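Local atomic coordinates of uricase (Arthrobacter globiformis, PDB entry 2YZC), a protein that catalyses the oxidation of uric acid to 5-hydroxyisourate, which is processed further to (S)-allantoin, and is seen here with allantoate bound. Residues K22-L27 with D41-S46; N72-F77 with L90-H95. All coordinates share one frame; numbering follows the deposited sequence.

Contact 1 (K22-L27 with D41-S46); sequences KAEVRL and DLNVTS
The carbonyl oxygen of Leu42 accepts two N-H groups from the neighbouring strand, one from backbone and one from side chain. Leu27 N reaches Leu42 O at 2.8 Å, while Arg26 NH2 comes to Leu42 O at 2.9 Å from the other face of the carbonyl plane, well above it. The arginine chain makes this possible by folding back on itself, with chi2 -77° and chi3 -70°, which carries the guanidinium over the partner strand. The same NH2 forms a salt bridge with Asp41 OD1 at 2.7 Å, meeting that oxygen nearly along its C-O bond. NH1 adds a weak bond to OD1, and a water links NH1, again weakly, with Asp41 OD2, whose further partner is Trp115 NE1. Both carboxylate oxygens are thus engaged, which should hold the group against rotation and favour its ionised form. The two segments are arms of an antiparallel beta hairpin, interrupted by a G1 beta bulge in which Glu24 and Val25 together face Val44. Val25 N bonds Val44 O at 2.7 Å, in the carbonyl plane and on a lone pair. Glu24 N instead turns to the side chain of Thr45, meeting OG1 at 3.0 Å almost in line (175°), so that a side-chain hydroxyl, lying beside its own backbone N, and not Val44 O receives this N-H. The Glu24 carboxylate points into the interface with a second subunit, where it meets Arg274 and Tyr276 of that chain. Val25, Val44, Leu27 and Leu42 share one face of the hairpin, and Leu27 CD2 lies 4.4 Å from Leu42 CD1 beneath helices 67-78 and 85-99. At the far end Lys22, assigned to the charge relay system of the active site, has its NZ hydrogen-bonded to Thr67 OG1 beside the bound allantoate.

Contact 2 (N72-F77 with L90-H95); sequences NTVYAF and LRLGKH
Two different first torsions bring Phe77 and Arg91 face to face: the phenylalanine ring swings to the side of its backbone N (chi1 -80°), whereas the arginine sets CG opposite its own N (chi1 -176°) and stays straight as far as NE. The guanidinium consequently lies flat on the ring, the planes only 6° apart and Arg91 CZ 3.8 Å from the ring centroid, a stacked cation-pi pair. At its edge, a water in the guanidinium plane accepts from Arg91 NH1 and donates to Phe77 O at 2.8 Å. Asp80 forms a salt bridge with the same NH1, so a carboxylate as well as the aromatic face would help to stabilise the positive charge. Over the opposite face of the ring sits the methyl of Thr73, with CG2 3.8 Å above the plane. The outer edge of the phenylalanine is used too: its CZ stands 3.6 Å from His95 CG in an edge-to-face arrangement, directed at the imidazole face. A second water lies at the edge of that imidazole, 2.8 Å from His95 NE2, and donates to Thr73 OG1, whose main partner is Thr69 O. Leu92 comes obliquely to the ring, with CD2 3.6 Å from Phe77 CD1 and CD1 4.1 Å from Val74 CG2. With an alanine at Phe77 the guanidinium is likely to lose its flat partner and the imidazole face its edge contact, with a gap opened between Thr73, Leu92 and Arg91. The short helical segments approach to 10.7 Å between axes. Phe88 of helix 85-99 continues the packing beside Val74 and Phe77; on other sides Tyr75 lies against strand 13-31, and Leu90 against Gln144 and Ile146 of strand 143-157.

Read from the N terminus, the chain runs along strand 13-31, turns, and returns along strand 38-50, so contact 1 closes a hairpin loop with 13 residues between its segments. Contact 2 opens only afterwards: helix 67-78 leads through a short connection into helix 85-99, and 12 residues separate its segments. The two loops therefore follow in series, neither nesting nor crossing. Their centres are about 11 Å apart, and Tyr75 joins them, its OH lying 2.7 Å from Arg26 O in a probable hydrogen bond. Together they lay a helical pair against the first two strands of the sheet, and both contacts also reach the second subunit.

Contact 1 (K22-L27 with D41-S46)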
ATOM      1  N   LYS A  22      13.892 -18.291   0.599  1.00 16.61           N
ATOM      2  CA  LYS A  22      12.492 -18.002   0.869  1.00 18.11           C
ATOM      3  C   LYS A  22      12.406 -16.645   1.545  1.00 17.25           C
ATOM      4  O   LYS A  22      13.112 -16.383   2.521  1.00 18.81           O
ATOM      5  CB  LYS A  22      11.886 -19.062   1.793  1.00 18.17           C
ATOM      6  CG  LYS A  22      10.377 -18.936   1.923  1.00 19.45           C
ATOM      7  CD  LYS A  22       9.674 -19.395   0.647  1.00 19.23           C
ATOM      8  CE  LYS A  22       9.565 -20.919   0.604  1.00 24.53           C
ATOM      9  NZ  LYS A  22       8.953 -21.428  -0.657  1.00 21.69           N
ATOM     10  N   ALA A  23      11.541 -15.785   1.027  1.00 15.94           N
ATOM     11  CA  ALA A  23      11.380 -14.455   1.593  1.00 14.78           C
ATOM     12  C   ALA A  23      10.051 -14.302   2.322  1.00 16.49           C
ATOM     13  O   ALA A  23       9.060 -14.953   1.987  1.00 15.65           O
ATOM     14  CB  ALA A  23      11.481 -13.402   0.494  1.00 17.52           C
ATOM     15  N   GLU A  24      10.061 -13.433   3.326  1.00 15.65           N
ATOM     16  CA  GLU A  24       8.893 -13.105   4.133  1.00 16.21           C
ATOM     17  C   GLU A  24       8.124 -14.272   4.743  1.00 16.08           C
ATOM     18  O   GLU A  24       6.927 -14.451   4.494  1.00 15.93           O
ATOM     19  CB  GLU A  24       7.955 -12.200   3.323  1.00 17.90           C
ATOM     20  CG  GLU A  24       8.678 -10.962   2.775  1.00 17.88           C
ATOM     21  CD  GLU A  24       7.744  -9.805   2.460  1.00 22.30           C
ATOM     22  OE1 GLU A  24       7.649  -9.410   1.275  1.00 19.96           O
ATOM     23  OE2 GLU A  24       7.112  -9.288   3.401  1.00 22.25           O
ATOM     24  N   VAL A  25       8.828 -15.056   5.553  1.00 13.93           N
ATOM     25  CA  VAL A  25       8.228 -16.183   6.263  1.00 14.30           C
ATOM     26  C   VAL A  25       7.707 -15.560   7.560  1.00 15.98           C
ATOM     27  O   VAL A  25       8.491 -15.149   8.416  1.00 15.82           O
ATOM     28  CB  VAL A  25       9.283 -17.263   6.585  1.00 16.01           C
ATOM     29  CG1 VAL A  25       8.669 -18.362   7.461  1.00 15.70           C
ATOM     30  CG2 VAL A  25       9.815 -17.861   5.288  1.00 15.27           C
ATOM     31  N   ARG A  26       6.388 -15.463   7.690  1.00 16.93           N
ATOM     32  CA  ARG A  26       5.790 -14.860   8.878  1.00 17.90           C
ATOM     33  C   ARG A  26       5.699 -15.860  10.017  1.00 17.65           C
ATOM     34  O   ARG A  26       5.030 -16.893   9.918  1.00 19.28           O
ATOM     35  CB  ARG A  26       4.413 -14.291   8.536  1.00 18.14           C
ATOM     36  CG  ARG A  26       4.489 -13.050   7.651  1.00 19.31           C
ATOM     37  CD  ARG A  26       4.893 -11.810   8.450  1.00 21.11           C
ATOM     38  NE  ARG A  26       3.826 -11.377   9.354  1.00 23.18           N
ATOM     39  CZ  ARG A  26       3.820 -11.564  10.672  1.00 23.91           C
ATOM     40  NH1 ARG A  26       2.794 -11.133  11.396  1.00 26.34           N
ATOM     41  NH2 ARG A  26       4.835 -12.170  11.270  1.00 24.40           N
ATOM     42  N   LEU A  27       6.384 -15.533  11.105  1.00 17.71           N
ATOM     43  CA  LEU A  27       6.437 -16.398  12.270  1.00 18.65           C
ATOM     44  C   LEU A  27       5.995 -15.728  13.557  1.00 16.94           C
ATOM     45  O   LEU A  27       6.366 -14.594  13.838  1.00 17.70           O
ATOM     46  CB  LEU A  27       7.872 -16.908  12.467  1.00 16.93           C
ATOM     47  CG  LEU A  27       8.245 -17.396  13.878  1.00 17.98           C
ATOM     48  CD1 LEU A  27       7.642 -18.782  14.133  1.00 16.78           C
ATOM     49  CD2 LEU A  27       9.760 -17.450  14.011  1.00 21.14           C
ATOM     50  N   ASP A  41       7.127 -11.843  17.281  1.00 19.58           N
ATOM     51  CA  ASP A  41       6.509 -11.780  15.956  1.00 21.35           C
ATOM     52  C   ASP A  41       7.549 -11.325  14.931  1.00 19.83           C
ATOM     53  O   ASP A  41       8.027 -10.195  15.002  1.00 18.83           O
ATOM     54  CB  ASP A  41       5.344 -10.776  16.033  1.00 20.86           C
ATOM     55  CG  ASP A  41       4.395 -10.859  14.850  1.00 27.79           C
ATOM     56  OD1 ASP A  41       4.730 -11.511  13.839  1.00 27.62           O
ATOM     57  OD2 ASP A  41       3.299 -10.249  14.936  1.00 27.46           O
ATOM     58  N   LEU A  42       7.878 -12.199  13.978  1.00 17.91           N
ATOM     59  CA  LEU A  42       8.886 -11.900  12.957  1.00 17.77           C
ATOM     60  C   LEU A  42       8.471 -12.157  11.504  1.00 18.87           C
ATOM     61  O   LEU A  42       7.590 -12.972  11.229  1.00 18.22           O
ATOM     62  CB  LEU A  42      10.152 -12.733  13.209  1.00 19.03           C
ATOM     63  CG  LEU A  42      10.894 -12.656  14.545  1.00 18.82           C
ATOM     64  CD1 LEU A  42      12.034 -13.680  14.551  1.00 20.23           C
ATOM     65  CD2 LEU A  42      11.433 -11.254  14.752  1.00 19.09           C
ATOM     66  N   ASN A  43       9.134 -11.451  10.586  1.00 16.47           N
ATOM     67  CA  ASN A  43       8.943 -11.617   9.145  1.00 16.89           C
ATOM     68  C   ASN A  43      10.369 -11.969   8.712  1.00 18.88           C
ATOM     69  O   ASN A  43      11.225 -11.086   8.605  1.00 18.22           O
ATOM     70  CB  ASN A  43       8.506 -10.303   8.487  1.00 17.55           C
ATOM     71  CG  ASN A  43       8.119 -10.482   7.028  1.00 19.76           C
ATOM     72  OD1 ASN A  43       8.112  -9.522   6.247  1.00 23.02           O
ATOM     73  ND2 ASN A  43       7.781 -11.708   6.653  1.00 16.00           N
ATOM     74  N   VAL A  44      10.613 -13.254   8.461  1.00 17.65           N
ATOM     75  CA  VAL A  44      11.950 -13.755   8.126  1.00 17.03           C
ATOM     76  C   VAL A  44      12.249 -14.064   6.661  1.00 17.77           C
ATOM     77  O   VAL A  44      11.424 -14.618   5.942  1.00 17.06           O
ATOM     78  CB  VAL A  44      12.241 -15.041   8.949  1.00 18.47           C
ATOM     79  CG1 VAL A  44      13.681 -15.496   8.750  1.00 16.83           C
ATOM     80  CG2 VAL A  44      11.946 -14.781  10.432  1.00 17.43           C
ATOM     81  N   THR A  45      13.456 -13.709   6.235  1.00 16.90           N
ATOM     82  CA  THR A  45      13.894 -13.966   4.873  1.00 16.92           C
ATOM     83  C   THR A  45      15.239 -14.685   4.930  1.00 18.48           C
ATOM     84  O   THR A  45      16.143 -14.272   5.660  1.00 18.52           O
ATOM     85  CB  THR A  45      14.044 -12.659   4.077  1.00 17.69           C
ATOM     86  OG1 THR A  45      12.744 -12.094   3.840  1.00 17.19           O
ATOM     87  CG2 THR A  45      14.740 -12.923   2.738  1.00 19.47           C
ATOM     88  N   SER A  46      15.358 -15.757   4.153  1.00 18.27           N
ATOM     89  CA  SER A  46      16.576 -16.561   4.103  1.00 19.38           C
ATOM     90  C   SER A  46      17.066 -16.719   2.668  1.00 19.17           C
ATOM     91  O   SER A  46      16.297 -17.100   1.788  1.00 20.50           O
ATOM     92  CB  SER A  46      16.297 -17.949   4.694  1.00 21.43           C
ATOM     93  OG  SER A  46      17.353 -18.866   4.434  1.00 24.06           O
TER
HETATM   94  O   HOH W   1       0.997 -11.674  13.818  1.00 28.00           O

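Contact 2 (N72-F77 with L90-H95)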
ATOM      1  N   ASN A  72      10.827 -24.373   6.123  1.00 17.13           N
ATOM      2  CA  ASN A  72      10.591 -25.363   7.174  1.00 16.91           C
ATOM      3  C   ASN A  72      11.616 -25.235   8.296  1.00 17.50           C
ATOM      4  O   ASN A  72      11.287 -25.387   9.473  1.00 17.14           O
ATOM      5  CB  ASN A  72      10.661 -26.791   6.616  1.00 18.27           C
ATOM      6  CG  ASN A  72       9.508 -27.122   5.694  1.00 18.11           C
ATOM      7  OD1 ASN A  72       8.438 -26.517   5.775  1.00 19.47           O
ATOM      8  ND2 ASN A  72       9.709 -28.104   4.826  1.00 18.86           N
ATOM      9  N   THR A  73      12.862 -24.962   7.923  1.00 16.48           N
ATOM     10  CA  THR A  73      13.937 -24.838   8.899  1.00 18.97           C
ATOM     11  C   THR A  73      13.687 -23.681   9.859  1.00 18.95           C
ATOM     12  O   THR A  73      13.985 -23.781  11.049  1.00 19.14           O
ATOM     13  CB  THR A  73      15.294 -24.663   8.193  1.00 18.62           C
ATOM     14  OG1 THR A  73      15.483 -25.742   7.263  1.00 19.54           O
ATOM     15  CG2 THR A  73      16.426 -24.682   9.203  1.00 19.11           C
ATOM     16  N   VAL A  74      13.132 -22.586   9.343  1.00 19.82           N
ATOM     17  CA  VAL A  74      12.813 -21.426  10.176  1.00 19.11           C
ATOM     18  C   VAL A  74      11.816 -21.819  11.272  1.00 18.90           C
ATOM     19  O   VAL A  74      12.006 -21.502  12.447  1.00 18.51           O
ATOM     20  CB  VAL A  74      12.201 -20.287   9.331  1.00 20.92           C
ATOM     21  CG1 VAL A  74      11.680 -19.174  10.235  1.00 20.67           C
ATOM     22  CG2 VAL A  74      13.252 -19.740   8.373  1.00 21.48           C
ATOM     23  N   TYR A  75      10.749 -22.512  10.890  1.00 17.61           N
ATOM     24  CA  TYR A  75       9.749 -22.923  11.870  1.00 16.49           C
ATOM     25  C   TYR A  75      10.298 -23.979  12.836  1.00 17.03           C
ATOM     26  O   TYR A  75      10.028 -23.930  14.035  1.00 18.12           O
ATOM     27  CB  TYR A  75       8.492 -23.439  11.158  1.00 16.25           C
ATOM     28  CG  TYR A  75       7.695 -22.337  10.487  1.00 16.71           C
ATOM     29  CD1 TYR A  75       7.162 -21.289  11.238  1.00 18.80           C
ATOM     30  CD2 TYR A  75       7.498 -22.324   9.104  1.00 18.67           C
ATOM     31  CE1 TYR A  75       6.456 -20.250  10.635  1.00 15.61           C
ATOM     32  CE2 TYR A  75       6.787 -21.284   8.483  1.00 16.71           C
ATOM     33  CZ  TYR A  75       6.274 -20.256   9.257  1.00 17.74           C
ATOM     34  OH  TYR A  75       5.586 -19.227   8.666  1.00 18.42           O
ATOM     35  N   ALA A  76      11.073 -24.927  12.319  1.00 17.53           N
ATOM     36  CA  ALA A  76      11.648 -25.970  13.165  1.00 19.62           C
ATOM     37  C   ALA A  76      12.563 -25.343  14.213  1.00 19.12           C
ATOM     38  O   ALA A  76      12.531 -25.728  15.383  1.00 19.45           O
ATOM     39  CB  ALA A  76      12.434 -26.976  12.318  1.00 17.50           C
ATOM     40  N   PHE A  77      13.370 -24.371  13.802  1.00 16.77           N
ATOM     41  CA  PHE A  77      14.273 -23.729  14.742  1.00 18.82           C
ATOM     42  C   PHE A  77      13.524 -22.875  15.753  1.00 19.06           C
ATOM     43  O   PHE A  77      13.950 -22.766  16.901  1.00 18.86           O
ATOM     44  CB  PHE A  77      15.318 -22.869  14.012  1.00 18.77           C
ATOM     45  CG  PHE A  77      16.473 -23.656  13.438  1.00 22.90           C
ATOM     46  CD1 PHE A  77      17.623 -23.003  13.001  1.00 24.67           C
ATOM     47  CD2 PHE A  77      16.415 -25.046  13.331  1.00 23.52           C
ATOM     48  CE1 PHE A  77      18.698 -23.717  12.469  1.00 24.59           C
ATOM     49  CE2 PHE A  77      17.485 -25.770  12.799  1.00 25.45           C
ATOM     50  CZ  PHE A  77      18.629 -25.105  12.368  1.00 25.11           C
ATOM     51  N   LEU A  90      21.376 -15.881  13.562  1.00 17.88           N
ATOM     52  CA  LEU A  90      22.707 -16.481  13.655  1.00 19.31           C
ATOM     53  C   LEU A  90      22.620 -18.005  13.620  1.00 21.65           C
ATOM     54  O   LEU A  90      23.445 -18.675  12.987  1.00 20.70           O
ATOM     55  CB  LEU A  90      23.408 -16.014  14.937  1.00 20.40           C
ATOM     56  CG  LEU A  90      23.973 -14.586  14.894  1.00 22.67           C
ATOM     57  CD1 LEU A  90      24.322 -14.103  16.297  1.00 24.33           C
ATOM     58  CD2 LEU A  90      25.209 -14.570  14.001  1.00 26.66           C
ATOM     59  N   ARG A  91      21.616 -18.558  14.286  1.00 21.55           N
ATOM     60  CA  ARG A  91      21.457 -20.000  14.285  1.00 23.22           C
ATOM     61  C   ARG A  91      21.157 -20.490  12.869  1.00 22.19           C
ATOM     62  O   ARG A  91      21.748 -21.466  12.401  1.00 19.92           O
ATOM     63  CB  ARG A  91      20.333 -20.426  15.228  1.00 24.57           C
ATOM     64  CG  ARG A  91      20.219 -21.937  15.327  1.00 28.19           C
ATOM     65  CD  ARG A  91      19.067 -22.401  16.194  1.00 30.73           C
ATOM     66  NE  ARG A  91      18.996 -23.860  16.173  1.00 34.90           N
ATOM     67  CZ  ARG A  91      18.009 -24.579  16.694  1.00 33.43           C
ATOM     68  NH1 ARG A  91      16.989 -23.981  17.289  1.00 33.23           N
ATOM     69  NH2 ARG A  91      18.047 -25.903  16.618  1.00 35.34           N
ATOM     70  N   LEU A  92      20.244 -19.803  12.187  1.00 20.57           N
ATOM     71  CA  LEU A  92      19.873 -20.169  10.822  1.00 20.77           C
ATOM     72  C   LEU A  92      21.068 -20.085   9.877  1.00 21.30           C
ATOM     73  O   LEU A  92      21.339 -21.015   9.118  1.00 21.24           O
ATOM     74  CB  LEU A  92      18.756 -19.249  10.309  1.00 22.28           C
ATOM     75  CG  LEU A  92      17.348 -19.521  10.847  1.00 24.78           C
ATOM     76  CD1 LEU A  92      16.421 -18.346  10.543  1.00 22.49           C
ATOM     77  CD2 LEU A  92      16.825 -20.811  10.222  1.00 22.91           C
ATOM     78  N   GLY A  93      21.774 -18.961   9.927  1.00 20.10           N
ATOM     79  CA  GLY A  93      22.924 -18.770   9.065  1.00 21.00           C
ATOM     80  C   GLY A  93      23.992 -19.831   9.235  1.00 20.53           C
ATOM     81  O   GLY A  93      24.504 -20.368   8.251  1.00 20.93           O
ATOM     82  N   LYS A  94      24.340 -20.133  10.480  1.00 21.03           N
ATOM     83  CA  LYS A  94      25.360 -21.140  10.745  1.00 22.73           C
ATOM     84  C   LYS A  94      24.901 -22.509  10.258  1.00 21.23           C
ATOM     85  O   LYS A  94      25.698 -23.286   9.735  1.00 22.30           O
ATOM     86  CB  LYS A  94      25.675 -21.206  12.239  1.00 23.96           C
ATOM     87  CG  LYS A  94      26.267 -19.928  12.808  1.00 28.39           C
ATOM     88  CD  LYS A  94      26.487 -20.067  14.309  1.00 33.60           C
ATOM     89  CE  LYS A  94      26.914 -18.756  14.937  1.00 34.65           C
ATOM     90  NZ  LYS A  94      27.016 -18.868  16.423  1.00 37.87           N
ATOM     91  N   HIS A  95      23.613 -22.793  10.426  1.00 20.66           N
ATOM     92  CA  HIS A  95      23.049 -24.070  10.002  1.00 20.75           C
ATOM     93  C   HIS A  95      23.253 -24.336   8.515  1.00 21.06           C
ATOM     94  O   HIS A  95      23.773 -25.385   8.128  1.00 20.41           O
ATOM     95  CB  HIS A  95      21.549 -24.122  10.292  1.00 20.79           C
ATOM     96  CG  HIS A  95      20.846 -25.240   9.587  1.00 21.79           C
ATOM     97  ND1 HIS A  95      21.020 -26.563   9.932  1.00 23.09           N
ATOM     98  CD2 HIS A  95      20.010 -25.235   8.522  1.00 21.69           C
ATOM     99  CE1 HIS A  95      20.323 -27.326   9.107  1.00 24.20           C
ATOM    100  NE2 HIS A  95      19.701 -26.544   8.243  1.00 24.43           N
TER
HETATM  101  O   HOH W   2      17.758 -27.209   6.321  1.00 22.96           O
HETATM  102  O   HOH W   3      16.238 -21.365  17.685  1.00 31.17           O